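Local coordinates for CRISPR-associated protein, Cse1 family (PDB 4H3T), which probably serves as the large Cse1 subunit of a type I-E CRISPR Cascade complex, taking part in the recognition of invading DNA, at residues A[74-77]-A[78-81]; A[161-164]-A[165-168]; A[451-454]-A[455-459]. The protein carries 1 engineered substitution. All blocks are in the same frame, centred on the assembly; numbering follows the deposited sequence.

How the contacts relate
Each contact is a local one along a single helix, and no two share an element: contact 1 lies on helix 74-82, contact 2 on helix 157-170 and contact 3 on helix 445-473. Contact 2 is the buried one, its centre about 16 Å from the chain centre; contact 1 is partly buried and contact 3 lies at the surface, their centres about 27 and 26 Å out. Chemistry follows place. Two tryptophans pack against each other in contact 1, a tryptophan edge meets a glutamate in contact 2, and small residues with outward-reaching charges make up contact 3. Contacts 1 and 3, with centres about 48 Å apart, lie on opposite sides of the chain centre.

Contact 1: A[74-77]-A[78-81]; sequences DAEW and GRLW
Trp77 and Trp81, four residues apart on helix 74-82, lie side by side and point the same way. The CB of Trp81 sits over one face of the Trp77 six-membered ring, 4.0 Å from its centroid, a CH-pi contact. Their indole planes are only 13° from parallel, but the Trp77 six-membered and Trp81 five-membered centroids are 5.0 Å apart, so the rings are slid past each other and barely overlap. The closest approach of the side chains is 3.4 Å, from Trp77 CH2 to Trp81 CE3. Matching first torsions explain the common direction: CG is anti to the backbone N in both Trp77 (chi1 -170°) and Trp81 (chi1 -174°).

Around the turn, Arg79 folds back along the helix. The oxygen of Ala75 stands 3.8 Å above the plane of the Arg79 guanidinium, over its centre, while Arg79 NH2 comes within 3.8 Å of Glu76 CG. The carboxylate itself turns elsewhere: Glu76 OE2 stays 5.0 Å from Arg79 NH2, and Glu76 OE1 accepts a hydrogen bond from Lys72 N.

The backbone sets these spacings through regular i to i+4 hydrogen bonds, among them Gly78 N to Asp74 O and Trp81 N to Trp77 O, each 2.9 Å. Further out, Trp77 NE1 donates to Leu215 O of helix 210-217, its ring meets Phe348 edge-to-face, and Trp81 packs against Leu215 and Glu212 of the same helix.

Chemically the helix has two characters here. Trp81 packs on helix 210-217, while Trp77 is tied to it by its N-H and packs on Phe348 and Pro220; on the Arg79 side, Glu76 OE2 and Arg79 NH2 would probably attract each other weakly, but their charged atoms are not in contact.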
# COMPACT_ATOMS: atom_id res chain seq x y z
N ASP A 74 -11.06 -24.05 -3.52
CA ASP A 74 -10.28 -24.02 -4.75
C ASP A 74 -11.10 -24.39 -5.97
O ASP A 74 -10.83 -23.82 -7.02
CB ASP A 74 -9.06 -24.96 -4.68
CG ASP A 74 -8.02 -24.45 -3.70
OD1 ASP A 74 -7.61 -23.29 -3.82
OD2 ASP A 74 -7.61 -25.23 -2.82
N ALA A 75 -12.04 -25.35 -5.87
CA ALA A 75 -12.86 -25.72 -7.03
C ALA A 75 -13.71 -24.54 -7.45
O ALA A 75 -13.76 -24.25 -8.64
CB ALA A 75 -13.76 -26.95 -6.74
N GLU A 76 -14.35 -23.83 -6.49
CA GLU A 76 -15.14 -22.66 -6.87
C GLU A 76 -14.23 -21.59 -7.46
O GLU A 76 -14.60 -20.95 -8.44
CB GLU A 76 -15.95 -22.09 -5.68
CG GLU A 76 -17.15 -22.95 -5.31
CD GLU A 76 -18.04 -22.41 -4.20
OE1 GLU A 76 -17.86 -21.24 -3.77
OE2 GLU A 76 -18.91 -23.18 -3.73
N TRP A 77 -13.04 -21.37 -6.86
CA TRP A 77 -12.15 -20.33 -7.40
C TRP A 77 -11.77 -20.66 -8.86
O TRP A 77 -11.81 -19.81 -9.71
CB TRP A 77 -10.87 -20.22 -6.54
CG TRP A 77 -10.03 -19.03 -6.87
CD1 TRP A 77 -10.08 -17.79 -6.30
CD2 TRP A 77 -8.98 -18.98 -7.83
NE1 TRP A 77 -9.25 -16.93 -6.96
CE2 TRP A 77 -8.56 -17.64 -7.92
CE3 TRP A 77 -8.49 -19.89 -8.77
CZ2 TRP A 77 -7.54 -17.23 -8.81
CZ3 TRP A 77 -7.49 -19.49 -9.63
CH2 TRP A 77 -7.07 -18.17 -9.69
N GLY A 78 -11.40 -21.90 -9.07
CA GLY A 78 -11.06 -22.47 -10.37
C GLY A 78 -12.14 -22.26 -11.42
O GLY A 78 -11.83 -21.82 -12.53
N ARG A 79 -13.41 -22.48 -11.08
CA ARG A 79 -14.48 -22.24 -12.07
C ARG A 79 -14.63 -20.73 -12.37
O ARG A 79 -14.97 -20.36 -13.48
CB ARG A 79 -15.84 -22.83 -11.61
CG ARG A 79 -15.88 -24.38 -11.66
CD ARG A 79 -17.30 -24.90 -11.36
NE ARG A 79 -17.55 -24.92 -9.91
CZ ARG A 79 -17.18 -25.88 -9.07
NH1 ARG A 79 -16.54 -26.96 -9.52
NH2 ARG A 79 -17.44 -25.78 -7.78
N LEU A 80 -14.36 -19.86 -11.41
CA LEU A 80 -14.41 -18.42 -11.68
C LEU A 80 -13.24 -18.00 -12.59
O LEU A 80 -13.45 -17.27 -13.57
CB LEU A 80 -14.35 -17.63 -10.37
CG LEU A 80 -15.57 -17.78 -9.51
CD1 LEU A 80 -15.33 -17.24 -8.12
CD2 LEU A 80 -16.75 -17.03 -10.08
N TRP A 81 -12.02 -18.48 -12.30
CA TRP A 81 -10.84 -18.16 -13.08
C TRP A 81 -11.00 -18.62 -14.53
O TRP A 81 -10.67 -17.86 -15.42
CB TRP A 81 -9.59 -18.79 -12.45
CG TRP A 81 -8.33 -18.37 -13.12
CD1 TRP A 81 -7.65 -19.06 -14.09
CD2 TRP A 81 -7.67 -17.10 -13.00
NE1 TRP A 81 -6.55 -18.34 -14.51
CE2 TRP A 81 -6.57 -17.11 -13.89
CE3 TRP A 81 -7.88 -15.96 -12.21
CZ2 TRP A 81 -5.69 -16.03 -14.00
CZ3 TRP A 81 -6.98 -14.90 -12.30
CH2 TRP A 81 -5.91 -14.94 -13.19

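Contact 2: A[161-164]-A[165-168]; sequences ARWL and VERH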
# COMPACT_ATOMS: atom_id res chain seq x y z
N ALA A 161 -18.48 10.38 -2.35
CA ALA A 161 -18.56 8.91 -2.11
C ALA A 161 -17.17 8.28 -2.05
O ALA A 161 -16.91 7.44 -1.18
CB ALA A 161 -19.39 8.25 -3.19
N ARG A 162 -16.27 8.64 -2.99
CA ARG A 162 -14.92 8.10 -3.00
C ARG A 162 -14.18 8.47 -1.71
O ARG A 162 -13.59 7.60 -1.07
CB ARG A 162 -14.13 8.59 -4.19
CG ARG A 162 -14.57 7.97 -5.48
CD ARG A 162 -13.63 8.29 -6.61
NE ARG A 162 -13.50 9.71 -6.92
CZ ARG A 162 -14.12 10.37 -7.89
NH1 ARG A 162 -15.08 9.78 -8.58
NH2 ARG A 162 -13.86 11.65 -8.10
N TRP A 163 -14.25 9.76 -1.32
CA TRP A 163 -13.56 10.18 -0.12
C TRP A 163 -14.16 9.63 1.17
O TRP A 163 -13.43 9.47 2.17
CB TRP A 163 -13.44 11.66 -0.03
CG TRP A 163 -12.49 12.20 -1.04
CD1 TRP A 163 -12.78 13.05 -2.07
CD2 TRP A 163 -11.08 12.00 -1.08
NE1 TRP A 163 -11.63 13.39 -2.75
CE2 TRP A 163 -10.60 12.67 -2.23
CE3 TRP A 163 -10.19 11.17 -0.37
CZ2 TRP A 163 -9.24 12.68 -2.58
CZ3 TRP A 163 -8.86 11.18 -0.72
CH2 TRP A 163 -8.41 11.89 -1.84
N LEU A 164 -15.46 9.35 1.15
CA LEU A 164 -16.16 8.75 2.27
C LEU A 164 -15.62 7.33 2.56
O LEU A 164 -15.31 7.02 3.69
CB LEU A 164 -17.65 8.71 1.96
CG LEU A 164 -18.59 8.02 2.89
CD1 LEU A 164 -18.55 8.67 4.27
CD2 LEU A 164 -20.00 8.08 2.32
N VAL A 165 -15.42 6.53 1.49
CA VAL A 165 -14.88 5.21 1.55
C VAL A 165 -13.45 5.29 2.05
O VAL A 165 -13.06 4.56 2.96
CB VAL A 165 -14.99 4.48 0.20
CG1 VAL A 165 -14.28 3.11 0.28
CG2 VAL A 165 -16.47 4.27 -0.17
N GLU A 166 -12.71 6.25 1.55
CA GLU A 166 -11.33 6.41 1.97
C GLU A 166 -11.22 6.85 3.42
O GLU A 166 -10.32 6.37 4.11
CB GLU A 166 -10.62 7.43 1.04
CG GLU A 166 -9.10 7.58 1.22
CD GLU A 166 -8.61 8.65 2.19
OE1 GLU A 166 -9.45 9.19 2.94
OE2 GLU A 166 -7.38 8.88 2.25
N ARG A 167 -12.09 7.76 3.89
CA ARG A 167 -11.92 8.32 5.22
C ARG A 167 -12.17 7.31 6.33
O ARG A 167 -11.57 7.42 7.38
CB ARG A 167 -12.79 9.57 5.39
CG ARG A 167 -12.49 10.34 6.65
CD ARG A 167 -11.03 10.70 6.84
NE ARG A 167 -10.94 11.91 7.64
CZ ARG A 167 -10.94 13.14 7.17
NH1 ARG A 167 -10.97 14.18 8.01
NH2 ARG A 167 -10.97 13.36 5.86
N HIS A 168 -13.08 6.37 6.13
CA HIS A 168 -13.31 5.34 7.14
C HIS A 168 -12.08 4.46 7.38
O HIS A 168 -11.88 3.96 8.50
CB HIS A 168 -14.43 4.42 6.73
CG HIS A 168 -15.79 4.92 7.05
ND1 HIS A 168 -16.24 4.95 8.34
CD2 HIS A 168 -16.71 5.50 6.24
CE1 HIS A 168 -17.48 5.42 8.27
NE2 HIS A 168 -17.78 5.81 7.02
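Glu166 brings its carboxylate carbon to the rim of the Trp163 ring in a buried part of alpha-helix 157-170, a helix that packs between helix 52-68 and strand 263-272.

The side-chain packing comes first. Glu166 CD lies in the plane of the Trp163 ring, 3.9 Å from CZ3, and the ring and carboxylate planes are 83° apart, so the carboxylate stands across the indole edge. Glu166 gets there by a bend: CG leaves anti to the backbone N, then chi2 of -91° turns the carboxylate toward the ring. On another side of the helix, Leu164 and His168 run alongside each other, with Leu164 CD1 4.0 Å from His168 NE2. Val165 packs on Leu56 and Leu59 of helix 52-68, and its CG2 also lies 3.4 Å from Ala161 O.

Polar ends find partners beyond these residues. Glu166 OE2 is hydrogen-bonded to Thr51 OG1, Arg162 NH1 bonds to Trp17 O and forms a salt bridge with Glu29, Arg167 forms one with Asp175, and both ring nitrogens of His168 are taken, ND1 by Arg263 N and NE2 by Phe112 O. Replacing Glu166 with an alanine would probably leave Thr51 OG1 without this buried partner and open a gap beside the CE3-CZ3 edge of Trp163.

Backbone bonding is regular at first and then becomes shared. Val165 N and Glu166 N donate to Ala161 O and Arg162 O at 3.2 and 3.1 Å respectively. Arg167 N gives its main bond to Trp163 O, 2.8 Å away at an N-H...O angle of 142°, and a weak second one to Leu164 O. That same Leu164 O also receives a weak bond, 3.4 Å, from His168 N, while the ring carbon His168 CD2 lies 3.3 Å from it.

Contact 3: A[451-454]-A[455-459]; sequences ARSA and LAEEI. Engineered in segment 455-459: Ile459 (natural residue Leu).
Glu457 and Ser453 meet one turn apart on helix 445-473, chiefly through the backbone: Glu457 N donates to Ser453 O at 2.9 Å with an N-H...O angle of 164°. The same i to i+4 pattern runs through this part of the helix, with Leu455 N bonded to Ala451 O at 3.1 Å, Ala456 N to Arg452 O at 3.0 Å and Glu458 N to Ala454 O at 3.0 Å. Such even spacing marks an undistorted alpha-helix.

Van der Waals contact between the side chains is slight, because Ala451, Ala454 and Ala456 offer only methyl groups. Ala456 CB lies 3.4 Å from Ser453 O, and Glu457 CG approaches that oxygen to 3.5 Å. Glu457 folds at chi2 (-57°) instead of extending, which keeps its carboxylate near the serine side of the helix.

A solvent bridge may add to this. One water lies 2.7 Å from Ser453 OG and donates to Glu457 OE2, also at 2.7 Å, but Ser453 was modelled in two conformers, so the link on the serine side is doubtful and may be only partly populated.

The charged ends engage other parts of the chain. Glu457 OE1 pairs with Arg328, Glu458 OE2 with Arg501 and Arg452 NH1 with Glu421, three salt bridges that tie this part of the helix to separate places in the chain.

Apolar side chains give the helix its inner face. Leu455 packs on Leu416, Ala456 meets Ala413 of helix 397-415, and the engineered Ile459 touches Ala413 together with Val494 and Leu498. Helix 445-473 is thereby packed against both helix 397-415 and helix 481-504, consistent with the C-terminal helical bundle of Cse1 proteins.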
# COMPACT_ATOMS: atom_id res chain seq x y z
N ALA A 451 26.91 13.61 2.19
CA ALA A 451 27.35 13.41 0.81
C ALA A 451 27.35 11.91 0.41
O ALA A 451 27.10 11.59 -0.73
CB ALA A 451 28.72 14.01 0.59
N ARG A 452 27.78 11.03 1.31
CA ARG A 452 27.75 9.59 1.04
C ARG A 452 26.30 9.11 0.77
O ARG A 452 26.07 8.35 -0.18
CB ARG A 452 28.36 8.79 2.18
CG ARG A 452 29.83 9.03 2.36
CD ARG A 452 30.60 7.99 3.19
NE ARG A 452 30.12 7.99 4.55
CZ ARG A 452 30.59 8.72 5.56
NH1 ARG A 452 31.64 9.51 5.40
NH2 ARG A 452 30.00 8.67 6.73
N SER A 453 25.34 9.58 1.59
CA SER A 453 23.94 9.25 1.40
C SER A 453 23.43 9.74 0.09
O SER A 453 22.70 9.00 -0.57
CB SER A 453 23.08 9.82 2.53
OG SER A 453 21.73 9.51 2.27
N ALA A 454 23.76 11.01 -0.31
CA ALA A 454 23.32 11.57 -1.60
C ALA A 454 23.85 10.71 -2.76
O ALA A 454 23.09 10.40 -3.65
CB ALA A 454 23.74 13.04 -1.75
N LEU A 455 25.09 10.29 -2.73
CA LEU A 455 25.63 9.48 -3.84
C LEU A 455 25.00 8.07 -3.86
O LEU A 455 24.75 7.54 -4.93
CB LEU A 455 27.16 9.44 -3.84
CG LEU A 455 27.85 8.90 -5.15
CD1 LEU A 455 27.44 9.72 -6.41
CD2 LEU A 455 29.30 8.97 -5.01
N ALA A 456 24.72 7.48 -2.69
CA ALA A 456 23.96 6.22 -2.60
C ALA A 456 22.56 6.40 -3.21
O ALA A 456 22.11 5.58 -4.01
CB ALA A 456 23.81 5.81 -1.12
N GLU A 457 21.85 7.48 -2.84
CA GLU A 457 20.53 7.70 -3.45
C GLU A 457 20.62 7.86 -4.96
O GLU A 457 19.76 7.40 -5.69
CB GLU A 457 19.77 8.88 -2.82
CG GLU A 457 19.34 8.63 -1.38
CD GLU A 457 18.45 7.41 -1.20
OE1 GLU A 457 17.67 7.05 -2.12
OE2 GLU A 457 18.59 6.78 -0.13
N GLU A 458 21.65 8.50 -5.44
CA GLU A 458 21.80 8.65 -6.89
C GLU A 458 21.99 7.26 -7.60
O GLU A 458 21.36 7.01 -8.61
CB GLU A 458 22.99 9.57 -7.23
CG GLU A 458 23.00 9.89 -8.71
CD GLU A 458 23.82 11.12 -9.06
OE1 GLU A 458 24.53 11.68 -8.17
OE2 GLU A 458 23.81 11.48 -10.25
N ILE A 459 22.83 6.37 -7.09
CA ILE A 459 22.95 5.06 -7.72
C ILE A 459 21.62 4.26 -7.60
O ILE A 459 21.22 3.62 -8.55
CB ILE A 459 24.16 4.23 -7.21
CG1 ILE A 459 24.45 3.11 -8.24
CG2 ILE A 459 24.00 3.67 -5.79
CD1 ILE A 459 25.55 2.19 -8.00
O HOH W 1 20.65 7.14 1.54